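Local coordinates for putative cell filamentation protein (Bartonella quintana, PDB 4N67), which is a putative VirB-translocated effector whose Fic domain, caught with bound ADP, probably transfers AMP to target proteins, at residues V109-Q112 / I113-L117; G55-D58 / A59-R63; L21-K24 / H25-N29; A38-T41 / A42-A45; D206-E209 / D210-P214. The protein carries 2 engineered substitutions. All coordinates share one frame; numbering follows the deposited sequence. Where two conformers were deposited one is given.

Interaction 1: V109-Q112 / I113-L117; sequences VGSQ and IQREL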
loop_
_atom_site.group_PDB
_atom_site.type_symbol
_atom_site.label_atom_id
_atom_site.label_comp_id
_atom_site.label_asym_id
_atom_site.label_seq_id
_atom_site.Cartn_x
_atom_site.Cartn_y
_atom_site.Cartn_z
ATOM N N VAL A 109 13.161 1.583 -8.002
ATOM C CA VAL A 109 14.218 0.594 -7.977
ATOM C C VAL A 109 15.169 0.821 -6.810
ATOM O O VAL A 109 15.661 1.929 -6.645
ATOM C CB VAL A 109 15.017 0.667 -9.281
ATOM C CG1 VAL A 109 16.099 -0.370 -9.301
ATOM C CG2 VAL A 109 14.085 0.504 -10.463
ATOM N N GLY A 110 15.382 -0.235 -6.035
ATOM C CA GLY A 110 16.378 -0.271 -4.941
ATOM C C GLY A 110 16.194 0.864 -3.966
ATOM O O GLY A 110 15.137 0.995 -3.384
ATOM N N SER A 111 17.230 1.670 -3.780
ATOM C CA SER A 111 17.172 2.798 -2.817
ATOM C C SER A 111 16.201 3.949 -3.185
ATOM O O SER A 111 15.888 4.822 -2.347
ATOM C CB SER A 111 18.565 3.326 -2.541
ATOM O OG SER A 111 19.092 3.997 -3.670
ATOM N N GLN A 112 15.684 3.966 -4.425
ATOM C CA GLN A 112 14.594 4.877 -4.752
ATOM C C GLN A 112 13.400 4.666 -3.817
ATOM O O GLN A 112 12.625 5.588 -3.578
ATOM C CB GLN A 112 14.112 4.674 -6.180
ATOM C CG GLN A 112 15.136 5.145 -7.173
ATOM C CD GLN A 112 14.729 4.906 -8.606
ATOM O OE1 GLN A 112 13.724 4.244 -8.890
ATOM N NE2 GLN A 112 15.525 5.446 -9.536
ATOM N N ILE A 113 13.223 3.441 -3.341
ATOM C CA ILE A 113 12.073 3.126 -2.484
ATOM C C ILE A 113 12.193 3.974 -1.234
ATOM O O ILE A 113 11.254 4.643 -0.863
ATOM C CB ILE A 113 12.009 1.636 -2.115
ATOM C CG1 ILE A 113 11.753 0.771 -3.367
ATOM C CG2 ILE A 113 10.955 1.387 -1.046
ATOM C CD1 ILE A 113 11.859 -0.725 -3.089
ATOM N N GLN A 114 13.351 3.936 -0.591
ATOM C CA GLN A 114 13.535 4.721 0.650
ATOM C C GLN A 114 13.470 6.221 0.392
ATOM O O GLN A 114 12.857 6.973 1.180
ATOM C CB GLN A 114 14.873 4.388 1.305
ATOM C CG GLN A 114 15.030 2.946 1.779
ATOM C CD GLN A 114 13.852 2.418 2.577
ATOM O OE1 GLN A 114 13.283 3.101 3.450
ATOM N NE2 GLN A 114 13.477 1.187 2.289
ATOM N N ARG A 115 14.086 6.657 -0.702
ATOM C CA ARG A 115 14.114 8.077 -1.047
ATOM C C ARG A 115 12.709 8.609 -1.316
ATOM O O ARG A 115 12.352 9.704 -0.873
ATOM C CB ARG A 115 15.048 8.351 -2.260
ATOM C CG ARG A 115 16.536 8.378 -1.937
ATOM C CD ARG A 115 17.417 8.644 -3.172
ATOM N NE ARG A 115 17.936 7.376 -3.694
ATOM C CZ ARG A 115 17.851 6.928 -4.946
ATOM N NH1 ARG A 115 18.340 5.730 -5.234
ATOM N NH2 ARG A 115 17.289 7.642 -5.904
ATOM N N GLU A 116 11.906 7.834 -2.046
ATOM C CA GLU A 116 10.537 8.247 -2.305
ATOM C C GLU A 116 9.672 8.258 -1.052
ATOM O O GLU A 116 8.839 9.133 -0.907
ATOM C CB GLU A 116 9.904 7.396 -3.403
ATOM C CG GLU A 116 10.568 7.650 -4.757
ATOM C CD GLU A 116 10.056 6.789 -5.889
ATOM O OE1 GLU A 116 8.901 6.327 -5.816
ATOM O OE2 GLU A 116 10.806 6.613 -6.888
ATOM N N LEU A 117 9.827 7.285 -0.173
ATOM C CA LEU A 117 9.059 7.287 1.070
ATOM C C LEU A 117 9.486 8.466 1.943
ATOM O O LEU A 117 8.619 9.083 2.568
ATOM C CB LEU A 117 9.242 5.981 1.832
ATOM C CG LEU A 117 8.624 4.783 1.120
ATOM C CD1 LEU A 117 8.948 3.513 1.862
ATOM C CD2 LEU A 117 7.121 4.946 0.929
#
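Arg-115 folds back over the start of its own helix and lays its guanidinium across the backbone where Ser-111 joins Gln-112. Gln-112 N stands 3.3 Å from NH1 of Arg-115, over one face of the flat group and displaced toward its rim; both nitrogens are donors, so they touch without bonding. A bend at chi3 (-98°) turns the end of the arginine back and brings NH1 to Ser-111 OG. Their hydrogen bond measures 2.5 Å, so short that its exact length is doubtful. On the other branch, Arg-115 NH2 rests 3.5 Å from Gln-112 CG.

The amide of Gln-112 is turned almost perpendicular to the guanidinium, at 82°, and its oxygen serves the loop instead. Val-109 N reaches Gln-112 OE1 over 2.9 Å with a nearly straight N-H (177°), although it arrives from above the carbonyl plane. Glu-116 extends alongside the same residue, with CG 3.1 Å from Gln-112 O, while its OE1 is hydrogen-bonded to His-151. Ile-113 brings CG1 to within 3.4 Å of Gly-110 O and otherwise packs on Arg-81 and Pro-154.

Backbone bonds carry the chain from loop to helix: Ile-113 N to Gly-110 O, Arg-115 N to Ser-111 O, and Glu-116 N to Gln-112 O at 2.8 Å. The whole exemplifies a beta turn feeding a helix. Residues 109 to 112 form a type II' turn, with Gly-110 in the positive-phi position where glycine is common, and helix 112-126 of the Fic domain starts directly from it.

Interaction 2: G55-D58 / A59-R63; sequences GKFD and AAYLR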
loop_
_atom_site.group_PDB
_atom_site.type_symbol
_atom_site.label_atom_id
_atom_site.label_comp_id
_atom_site.label_asym_id
_atom_site.label_seq_id
_atom_site.Cartn_x
_atom_site.Cartn_y
_atom_site.Cartn_z
ATOM N N GLY A 55 0.177 10.116 15.010
ATOM C CA GLY A 55 0.532 11.517 14.769
ATOM C C GLY A 55 1.445 11.692 13.564
ATOM O O GLY A 55 1.420 12.756 12.913
ATOM N N LYS A 56 2.258 10.662 13.266
ATOM C CA LYS A 56 3.167 10.682 12.118
ATOM C C LYS A 56 2.777 9.630 11.080
ATOM O O LYS A 56 2.726 8.427 11.373
ATOM C CB LYS A 56 4.607 10.356 12.501
ATOM C CG LYS A 56 5.350 11.383 13.290
ATOM C CD LYS A 56 6.808 10.935 13.360
ATOM C CE LYS A 56 7.550 11.650 14.448
ATOM N NZ LYS A 56 7.526 13.118 14.235
ATOM N N PHE A 57 2.537 10.093 9.863
ATOM C CA PHE A 57 2.218 9.192 8.748
ATOM C C PHE A 57 3.483 9.027 7.937
ATOM O O PHE A 57 3.767 9.775 6.990
ATOM C CB PHE A 57 1.043 9.763 7.934
ATOM C CG PHE A 57 -0.265 9.631 8.648
ATOM C CD1 PHE A 57 -0.709 10.604 9.524
ATOM C CD2 PHE A 57 -1.047 8.502 8.446
ATOM C CE1 PHE A 57 -1.903 10.442 10.199
ATOM C CE2 PHE A 57 -2.220 8.335 9.127
ATOM C CZ PHE A 57 -2.657 9.304 9.989
ATOM N N ASP A 58 4.320 8.087 8.367
ATOM C CA ASP A 58 5.652 7.936 7.816
ATOM C C ASP A 58 5.914 6.526 7.291
ATOM O O ASP A 58 5.028 5.648 7.307
ATOM C CB ASP A 58 6.701 8.363 8.854
ATOM C CG ASP A 58 6.652 7.557 10.170
ATOM O OD1 ASP A 58 5.889 6.583 10.254
ATOM O OD2 ASP A 58 7.423 7.947 11.106
ATOM N N ALA A 59 7.120 6.288 6.785
ATOM C CA ALA A 59 7.448 4.964 6.252
ATOM C C ALA A 59 7.323 3.870 7.317
ATOM O O ALA A 59 6.920 2.737 7.032
ATOM C CB ALA A 59 8.829 4.977 5.645
ATOM N N ALA A 60 7.677 4.211 8.548
ATOM C CA ALA A 60 7.524 3.264 9.651
ATOM C C ALA A 60 6.093 2.864 9.833
ATOM O O ALA A 60 5.796 1.698 10.084
ATOM C CB ALA A 60 8.064 3.822 10.935
ATOM N N TYR A 61 5.178 3.811 9.716
ATOM C CA TYR A 61 3.779 3.460 9.831
ATOM C C TYR A 61 3.343 2.554 8.682
ATOM O O TYR A 61 2.571 1.602 8.885
ATOM C CB TYR A 61 2.926 4.735 9.940
ATOM C CG TYR A 61 1.462 4.465 10.214
ATOM C CD1 TYR A 61 1.044 3.752 11.323
ATOM C CD2 TYR A 61 0.487 4.947 9.346
ATOM C CE1 TYR A 61 -0.303 3.509 11.564
ATOM C CE2 TYR A 61 -0.857 4.732 9.567
ATOM C CZ TYR A 61 -1.254 4.018 10.672
ATOM O OH TYR A 61 -2.596 3.832 10.893
ATOM N N LEU A 62 3.781 2.852 7.458
ATOM C CA LEU A 62 3.456 2.012 6.312
ATOM C C LEU A 62 3.950 0.594 6.545
ATOM O O LEU A 62 3.221 -0.375 6.295
ATOM C CB LEU A 62 4.029 2.608 5.039
ATOM C CG LEU A 62 3.558 1.986 3.754
ATOM C CD1 LEU A 62 2.177 2.467 3.378
ATOM C CD2 LEU A 62 4.528 2.314 2.636
ATOM N N ARG A 63 5.169 0.471 7.082
ATOM C CA ARG A 63 5.685 -0.848 7.411
ATOM C C ARG A 63 4.851 -1.559 8.488
ATOM O O ARG A 63 4.595 -2.759 8.415
ATOM C CB ARG A 63 7.144 -0.739 7.840
ATOM C CG ARG A 63 8.095 -0.396 6.696
ATOM C CD ARG A 63 9.544 -0.342 7.178
ATOM N NE ARG A 63 10.478 -0.285 6.064
ATOM C CZ ARG A 63 10.982 0.813 5.512
ATOM N NH1 ARG A 63 10.724 2.022 5.989
ATOM N NH2 ARG A 63 11.830 0.685 4.492
#
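Asp-58 sets CG between its backbone N and carbonyl carbon (chi1 59°), which curls the carboxylate over the first turn of the helix, while Tyr-61 places CG anti to its own N (chi1 -174°) and so sends its ring back beside Phe-57. The two torsions divide the contact into a polar half and an aromatic half.

In the polar half, Tyr-61 N donates to Asp-58 OD1 over 2.9 Å, meeting the oxygen almost head-on to its C-O bond. The same oxygen lies 3.6 Å from Ala-60 CB, and Tyr-61 CB sits 3.5 Å from Asp-58 OD1, so OD1 also rests against the CB atoms of both residues. This is a classic N-cap: an aspartate just before the helix supplies an acceptor to an N-H of the first turn, where no preceding carbonyl is available. Its negative charge would also be expected to suit the positive end of the helix dipole. Asp-58 contributes its carbonyl as well, with Leu-62 N bonded to Asp-58 O at 3.1 Å.

In the aromatic half, the side chains of Phe-57 and Tyr-61 run side by side in the same direction, but their ring planes are turned 89° apart, with centroids separated by 5.6 Å. Phe-57 CE2 and Tyr-61 CE2 approach to 3.9 Å. Phe-57 also packs on Leu-124 of helix 112-126 and Leu-170 of helix 164-174, while Glu-121 accepts from Ala-59 N.

Interaction 3: L21-K24 / H25-N29; sequences LKNK and HGIKN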
loop_
_atom_site.group_PDB
_atom_site.type_symbol
_atom_site.label_atom_id
_atom_site.label_comp_id
_atom_site.label_asym_id
_atom_site.label_seq_id
_atom_site.Cartn_x
_atom_site.Cartn_y
_atom_site.Cartn_z
ATOM N N LEU A 21 4.568 -18.585 -3.262
ATOM C CA LEU A 21 5.343 -17.802 -2.313
ATOM C C LEU A 21 5.434 -18.551 -0.997
ATOM O O LEU A 21 4.418 -19.053 -0.499
ATOM C CB LEU A 21 4.707 -16.448 -2.062
ATOM C CG LEU A 21 4.726 -15.456 -3.250
ATOM C CD1 LEU A 21 3.782 -14.279 -3.050
ATOM C CD2 LEU A 21 6.143 -14.982 -3.447
ATOM N N LYS A 22 6.628 -18.580 -0.426
ATOM C CA LYS A 22 6.818 -19.101 0.915
ATOM C C LYS A 22 5.840 -18.389 1.863
ATOM O O LYS A 22 5.721 -17.171 1.862
ATOM C CB LYS A 22 8.250 -18.859 1.385
ATOM C CG LYS A 22 9.302 -19.663 0.644
ATOM C CD LYS A 22 10.723 -19.345 1.078
ATOM C CE LYS A 22 11.730 -20.107 0.222
ATOM N NZ LYS A 22 13.106 -19.752 0.642
ATOM N N ASN A 23 5.185 -19.165 2.714
ATOM C CA ASN A 23 4.159 -18.613 3.588
ATOM C C ASN A 23 4.090 -19.402 4.878
ATOM O O ASN A 23 4.647 -20.498 4.985
ATOM C CB ASN A 23 2.794 -18.593 2.894
ATOM C CG ASN A 23 2.265 -19.987 2.604
ATOM O OD1 ASN A 23 1.601 -20.609 3.442
ATOM N ND2 ASN A 23 2.619 -20.545 1.445
ATOM N N LYS A 24 3.370 -18.850 5.847
ATOM C CA LYS A 24 3.275 -19.440 7.179
ATOM C C LYS A 24 2.040 -20.312 7.373
ATOM O O LYS A 24 1.866 -20.902 8.433
ATOM C CB LYS A 24 3.304 -18.320 8.211
ATOM C CG LYS A 24 4.667 -17.619 8.222
ATOM C CD LYS A 24 4.695 -16.309 8.980
ATOM C CE LYS A 24 4.265 -16.427 10.428
ATOM N NZ LYS A 24 4.714 -15.232 11.194
ATOM N N HIS A 25 1.212 -20.430 6.338
ATOM C CA HIS A 25 -0.061 -21.116 6.445
ATOM C C HIS A 25 -0.022 -22.605 6.182
ATOM O O HIS A 25 -1.033 -23.287 6.377
ATOM C CB HIS A 25 -1.067 -20.500 5.458
ATOM C CG HIS A 25 -1.457 -19.121 5.785
ATOM N ND1 HIS A 25 -2.049 -18.781 6.969
ATOM C CD2 HIS A 25 -1.295 -17.969 5.098
ATOM C CE1 HIS A 25 -2.300 -17.487 6.981
ATOM N NE2 HIS A 25 -1.845 -16.972 5.848
ATOM N N GLY A 26 1.113 -23.139 5.714
ATOM C CA GLY A 26 1.226 -24.539 5.350
ATOM C C GLY A 26 0.640 -24.875 3.989
ATOM O O GLY A 26 0.320 -26.011 3.723
ATOM N N ILE A 27 0.552 -23.861 3.124
ATOM C CA ILE A 27 -0.123 -23.982 1.832
ATOM C C ILE A 27 0.919 -24.049 0.711
ATOM O O ILE A 27 1.857 -23.254 0.692
ATOM C CB ILE A 27 -1.078 -22.800 1.610
ATOM C CG1 ILE A 27 -2.194 -22.805 2.682
ATOM C CG2 ILE A 27 -1.628 -22.840 0.186
ATOM C CD1 ILE A 27 -3.093 -21.610 2.638
ATOM N N LYS A 28 0.756 -25.017 -0.189
ATOM C CA LYS A 28 1.661 -25.136 -1.350
ATOM C C LYS A 28 0.984 -24.820 -2.673
ATOM O O LYS A 28 1.675 -24.705 -3.688
ATOM C CB LYS A 28 2.322 -26.519 -1.428
ATOM C CG LYS A 28 3.215 -26.879 -0.246
ATOM C CD LYS A 28 4.270 -25.812 0.038
ATOM C CE LYS A 28 5.274 -26.301 1.076
ATOM N NZ LYS A 28 4.616 -26.499 2.412
ATOM N N ASN A 29 -0.334 -24.710 -2.662
ATOM C CA ASN A 29 -1.134 -24.454 -3.853
ATOM C C ASN A 29 -1.257 -22.933 -3.989
ATOM O O ASN A 29 -1.734 -22.250 -3.066
ATOM C CB ASN A 29 -2.485 -25.133 -3.666
ATOM C CG ASN A 29 -3.462 -24.880 -4.791
ATOM O OD1 ASN A 29 -3.649 -23.746 -5.272
ATOM N ND2 ASN A 29 -4.154 -25.957 -5.182
HETATM O O HOH W 1 3.910 -22.811 5.711
#
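Asn-23 holds this loop together by bonding its side-chain amide to the backbone of His-25 and Ile-27. As an acceptor, OD1 takes His-25 N at 2.9 Å, in the carbonyl plane and on a lone pair, although the N-H is bent to 138°. A weak bond of 3.4 Å from Ile-27 N to Asn-23 OD1 adds to it. As a donor, ND2 spends its two N-H groups on two carbonyls, Ile-27 O at 2.9 Å and Leu-21 O at 3.0 Å, both lying in the amide plane. These bonds fix the rotation of the amide, which chi1 of 66° directs into the curve of the chain.

A water supplies a further link, donating to Asn-23 O and accepting from Gly-26 N at 2.8 Å. Van der Waals contact is modest: His-25 CB rests 3.3 Å from Asn-23 OD1. The His-25 side chain crosses that of Asn-23 at about a right angle, although the planes of ring and amide differ by only 31°; its NE2 bonds to Thr-73.

An asparagine side-chain oxygen accepting the backbone N-H two residues ahead defines an Asx turn. Here it shapes the loop leading into helix 30-48, whose N-cap, Asn-29, bonds through OD1 to Lys-32 N.

Interaction 4: A38-T41 / A42-A45; sequences AHET and AREA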
loop_
_atom_site.group_PDB
_atom_site.type_symbol
_atom_site.label_atom_id
_atom_site.label_comp_id
_atom_site.label_asym_id
_atom_site.label_seq_id
_atom_site.Cartn_x
_atom_site.Cartn_y
_atom_site.Cartn_z
ATOM N N ALA A 38 -6.144 -13.488 1.043
ATOM C CA ALA A 38 -7.156 -12.469 0.817
ATOM C C ALA A 38 -8.097 -12.387 2.021
ATOM O O ALA A 38 -8.455 -11.301 2.494
ATOM C CB ALA A 38 -7.893 -12.739 -0.473
ATOM N N HIS A 39 -8.532 -13.554 2.511
ATOM C CA HIS A 39 -9.447 -13.625 3.638
ATOM C C HIS A 39 -8.816 -13.100 4.927
ATOM O O HIS A 39 -9.415 -12.303 5.685
ATOM C CB HIS A 39 -9.891 -15.102 3.790
ATOM C CG HIS A 39 -10.914 -15.346 4.852
ATOM N ND1 HIS A 39 -10.619 -15.386 6.198
ATOM C CD2 HIS A 39 -12.231 -15.632 4.753
ATOM C CE1 HIS A 39 -11.713 -15.676 6.882
ATOM N NE2 HIS A 39 -12.704 -15.831 6.029
ATOM N N GLU A 40 -7.564 -13.465 5.157
ATOM C CA GLU A 40 -6.873 -13.022 6.343
ATOM C C GLU A 40 -6.566 -11.555 6.315
ATOM O O GLU A 40 -6.787 -10.894 7.317
ATOM C CB GLU A 40 -5.649 -13.872 6.567
ATOM C CG GLU A 40 -6.217 -15.245 6.891
ATOM C CD GLU A 40 -7.178 -15.231 8.125
ATOM O OE1 GLU A 40 -6.526 -15.428 9.155
ATOM O OE2 GLU A 40 -8.509 -14.995 8.164
ATOM N N THR A 41 -6.091 -11.044 5.194
ATOM C CA THR A 41 -5.785 -9.597 5.129
ATOM C C THR A 41 -7.065 -8.754 5.254
ATOM O O THR A 41 -7.036 -7.659 5.827
ATOM C CB THR A 41 -5.047 -9.186 3.834
ATOM O OG1 THR A 41 -5.836 -9.554 2.681
ATOM C CG2 THR A 41 -3.749 -9.895 3.725
ATOM N N ALA A 42 -8.197 -9.243 4.744
ATOM C CA ALA A 42 -9.460 -8.537 4.920
ATOM C C ALA A 42 -9.822 -8.462 6.390
ATOM O O ALA A 42 -10.241 -7.403 6.915
ATOM C CB ALA A 42 -10.571 -9.202 4.115
ATOM N N ARG A 43 -9.681 -9.582 7.099
ATOM C CA ARG A 43 -9.978 -9.627 8.514
ATOM C C ARG A 43 -9.038 -8.758 9.334
ATOM O O ARG A 43 -9.453 -8.040 10.249
ATOM C CB ARG A 43 -9.963 -11.104 8.966
ATOM C CG ARG A 43 -10.395 -11.332 10.400
ATOM C CD ARG A 43 -10.492 -12.829 10.691
ATOM N NE ARG A 43 -9.166 -13.393 10.640
ATOM C CZ ARG A 43 -8.285 -13.344 11.627
ATOM N NH1 ARG A 43 -8.584 -12.803 12.794
ATOM N NH2 ARG A 43 -7.086 -13.896 11.446
ATOM N N GLU A 44 -7.739 -8.796 9.006
ATOM C CA GLU A 44 -6.783 -7.953 9.695
ATOM C C GLU A 44 -7.089 -6.490 9.453
ATOM O O GLU A 44 -6.901 -5.682 10.354
ATOM C CB GLU A 44 -5.371 -8.234 9.226
ATOM C CG GLU A 44 -4.857 -9.639 9.531
ATOM C CD GLU A 44 -4.599 -9.914 10.981
ATOM O OE1 GLU A 44 -4.768 -9.062 11.890
ATOM O OE2 GLU A 44 -4.203 -11.078 11.224
ATOM N N ALA A 45 -7.579 -6.159 8.261
ATOM C CA ALA A 45 -7.959 -4.757 7.997
ATOM C C ALA A 45 -9.153 -4.316 8.851
ATOM O O ALA A 45 -9.161 -3.213 9.414
ATOM C CB ALA A 45 -8.212 -4.557 6.524
#
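Four successive i+4 to i hydrogen bonds, from Ala-42 N to Ala-38 O through Ala-45 N to Thr-41 O, make residues 38 to 45 a regular stretch of alpha helix. Across it Glu-40 and Arg-43 lie side by side, pointing the same way. The arginine grips the carboxylate side-on: NH2 meets Glu-40 OE1 at 2.8 Å, and NE meets Glu-40 OE2 at 3.0 Å. Both oxygens are used on their syn sides and lie close to the guanidinium plane, though the nitrogens stand well out of the carboxylate plane; the two flat groups are 28° apart. Bends at chi2 of Glu-40 (-58°) and chi3 of Arg-43 (67°) align the ends. OE2 has a second donor, His-39 ND1 at 2.9 Å, which comes in on the anti side and from the opposite face to the arginine. With two donors gathered on one oxygen, the carboxylate probably remains ionised.

Thr-41 turns inward, its OG1 bonded to Cys-37 O and its side chain touching Phe-70 and Arg-161. Glu-44 forms a salt bridge to Lys-72. The arrangement is the i to i+3 salt bridge of an alpha helix, here on helix 30-48, whose inner side brings the Thr-41 side chain to about 7 Å from the bound magnesium ion.

Interaction 5: D206-E209 / D210-P214; sequences DLFE and DITHP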
loop_
_atom_site.group_PDB
_atom_site.type_symbol
_atom_site.label_atom_id
_atom_site.label_comp_id
_atom_site.label_asym_id
_atom_site.label_seq_id
_atom_site.Cartn_x
_atom_site.Cartn_y
_atom_site.Cartn_z
ATOM N N ASP A 206 -10.447 11.736 -9.482
ATOM C CA ASP A 206 -11.879 11.468 -9.549
ATOM C C ASP A 206 -12.266 10.331 -8.608
ATOM O O ASP A 206 -13.333 10.344 -7.991
ATOM C CB ASP A 206 -12.289 11.112 -10.986
ATOM C CG ASP A 206 -12.211 12.296 -11.953
ATOM O OD1 ASP A 206 -12.016 13.455 -11.527
ATOM O OD2 ASP A 206 -12.349 12.052 -13.175
ATOM N N LEU A 207 -11.417 9.306 -8.572
ATOM C CA LEU A 207 -11.601 8.163 -7.705
ATOM C C LEU A 207 -11.690 8.628 -6.238
ATOM O O LEU A 207 -12.628 8.283 -5.530
ATOM C CB LEU A 207 -10.442 7.165 -7.910
ATOM C CG LEU A 207 -10.557 5.853 -7.129
ATOM C CD1 LEU A 207 -9.773 4.739 -7.854
ATOM C CD2 LEU A 207 -10.109 5.992 -5.689
ATOM N N PHE A 208 -10.730 9.431 -5.813
ATOM C CA PHE A 208 -10.729 9.886 -4.414
ATOM C C PHE A 208 -11.909 10.801 -4.124
ATOM O O PHE A 208 -12.511 10.680 -3.088
ATOM C CB PHE A 208 -9.376 10.482 -3.984
ATOM C CG PHE A 208 -8.391 9.432 -3.558
ATOM C CD1 PHE A 208 -7.536 8.811 -4.475
ATOM C CD2 PHE A 208 -8.371 8.998 -2.242
ATOM C CE1 PHE A 208 -6.697 7.797 -4.067
ATOM C CE2 PHE A 208 -7.521 8.000 -1.836
ATOM C CZ PHE A 208 -6.696 7.399 -2.739
ATOM N N GLU A 209 -12.274 11.666 -5.054
ATOM C CA GLU A 209 -13.524 12.415 -4.872
ATOM C C GLU A 209 -14.719 11.495 -4.642
ATOM O O GLU A 209 -15.566 11.751 -3.761
ATOM C CB GLU A 209 -13.806 13.338 -6.052
ATOM C CG GLU A 209 -12.806 14.463 -6.219
ATOM C CD GLU A 209 -13.136 15.400 -7.375
ATOM O OE1 GLU A 209 -14.072 15.109 -8.168
ATOM O OE2 GLU A 209 -12.462 16.448 -7.486
ATOM N N ASP A 210 -14.810 10.443 -5.444
ATOM C CA ASP A 210 -15.972 9.573 -5.434
ATOM C C ASP A 210 -16.127 8.719 -4.195
ATOM O O ASP A 210 -17.247 8.331 -3.866
ATOM C CB ASP A 210 -15.998 8.675 -6.687
ATOM C CG ASP A 210 -16.426 9.426 -7.939
ATOM O OD1 ASP A 210 -16.966 10.541 -7.821
ATOM O OD2 ASP A 210 -16.181 8.889 -9.033
ATOM N N ILE A 211 -15.036 8.461 -3.482
ATOM C CA ILE A 211 -15.086 7.566 -2.329
ATOM C C ILE A 211 -14.865 8.276 -1.007
ATOM O O ILE A 211 -14.764 7.616 0.007
ATOM C CB ILE A 211 -14.060 6.421 -2.458
ATOM C CG1 ILE A 211 -12.609 6.918 -2.353
ATOM C CG2 ILE A 211 -14.299 5.664 -3.759
ATOM C CD1 ILE A 211 -11.560 5.801 -2.347
ATOM N N THR A 212 -14.819 9.607 -1.012
ATOM C CA THR A 212 -14.500 10.367 0.205
ATOM C C THR A 212 -15.670 11.243 0.620
ATOM O O THR A 212 -16.346 11.849 -0.221
ATOM C CB THR A 212 -13.255 11.256 -0.022
ATOM O OG1 THR A 212 -12.157 10.440 -0.434
ATOM C CG2 THR A 212 -12.854 11.987 1.253
ATOM N N HIS A 213 -15.932 11.306 1.923
ATOM C CA HIS A 213 -16.826 12.326 2.461
ATOM C C HIS A 213 -16.290 12.855 3.775
ATOM O O HIS A 213 -15.552 12.154 4.456
ATOM C CB HIS A 213 -18.277 11.803 2.610
ATOM C CG HIS A 213 -18.458 10.707 3.624
ATOM N ND1 HIS A 213 -18.444 10.914 4.988
ATOM C CD2 HIS A 213 -18.709 9.391 3.449
ATOM C CE1 HIS A 213 -18.686 9.772 5.604
ATOM N NE2 HIS A 213 -18.837 8.836 4.696
ATOM N N PRO A 214 -16.635 14.105 4.120
ATOM C CA PRO A 214 -16.219 14.593 5.425
ATOM C C PRO A 214 -16.927 13.855 6.559
ATOM O O PRO A 214 -18.108 13.549 6.459
ATOM C CB PRO A 214 -16.598 16.068 5.387
ATOM C CG PRO A 214 -17.725 16.136 4.430
ATOM C CD PRO A 214 -17.399 15.125 3.376
HETATM O O HOH W 2 -15.468 12.346 -9.243
#
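Thr-212 reaches back to the helix through its hydroxyl, and this side-chain bond heads the polar contacts. OG1 donates to Phe-208 O over 2.7 Å, tilted 27° from the carbonyl plane, and also stands at the edge of the Phe-208 ring, near its plane. Among the backbone bonds, Asp-210 N to Asp-206 O is a sound 2.9 Å. Ile-211 N is held less firmly, sharing itself between Leu-207 O at 3.2 Å and Phe-208 O at 3.4 Å, both weak.

The arrangement lies where helix 202-211 leads toward strand 212-214, which pairs antiparallel with strand 176-178, and the threonine hydroxyl ties the strand back to the helix.

Apolar contact runs along one side of the helix. Ile-211 places CG1 between its backbone N and carbonyl carbon (chi1 68°), carrying CD1 to 3.6 Å from Leu-207 CD2. That same leucine methyl stands over one face of Phe-208, offset toward the rim. Leu-207 continues onto Met-188 and Ala-191 of helix 185-198, and Ile-211 onto Ile-178 and Ile-183.

Charge and water occupy another side. Asp-210 OD2 forms a salt bridge with Arg-187, while a water lies 2.7 Å from Asp-210 OD1 and 3.2 Å from Asp-206 O, set between the side chain of one residue and the backbone of the other.

Overall arrangement
Interactions 1 and 2 meet directly. Gln-114 OE1 and Arg-63 NH2 are 3.0 Å apart, a probable hydrogen bond, while Gln-114 NE2 bonds to Asp-82; Leu-117 packs on Ala-59 and Leu-62, so helices 112-126 and 59-70 are joined close to their starts. The side chains of Glu-116 and Leu-62 each lie about 11 Å from the bound ADP. Interactions 3 and 4 follow one another along the loop and helix 30-48, with nearest atoms about 5 Å apart, and interaction 4 brings the side chain of Thr-41 to about 9 Å from the nucleotide. Interaction 5 is about 37 Å from interaction 3, centre to centre, yet the side chain of its Leu-207 approaches ADP to about 8 Å.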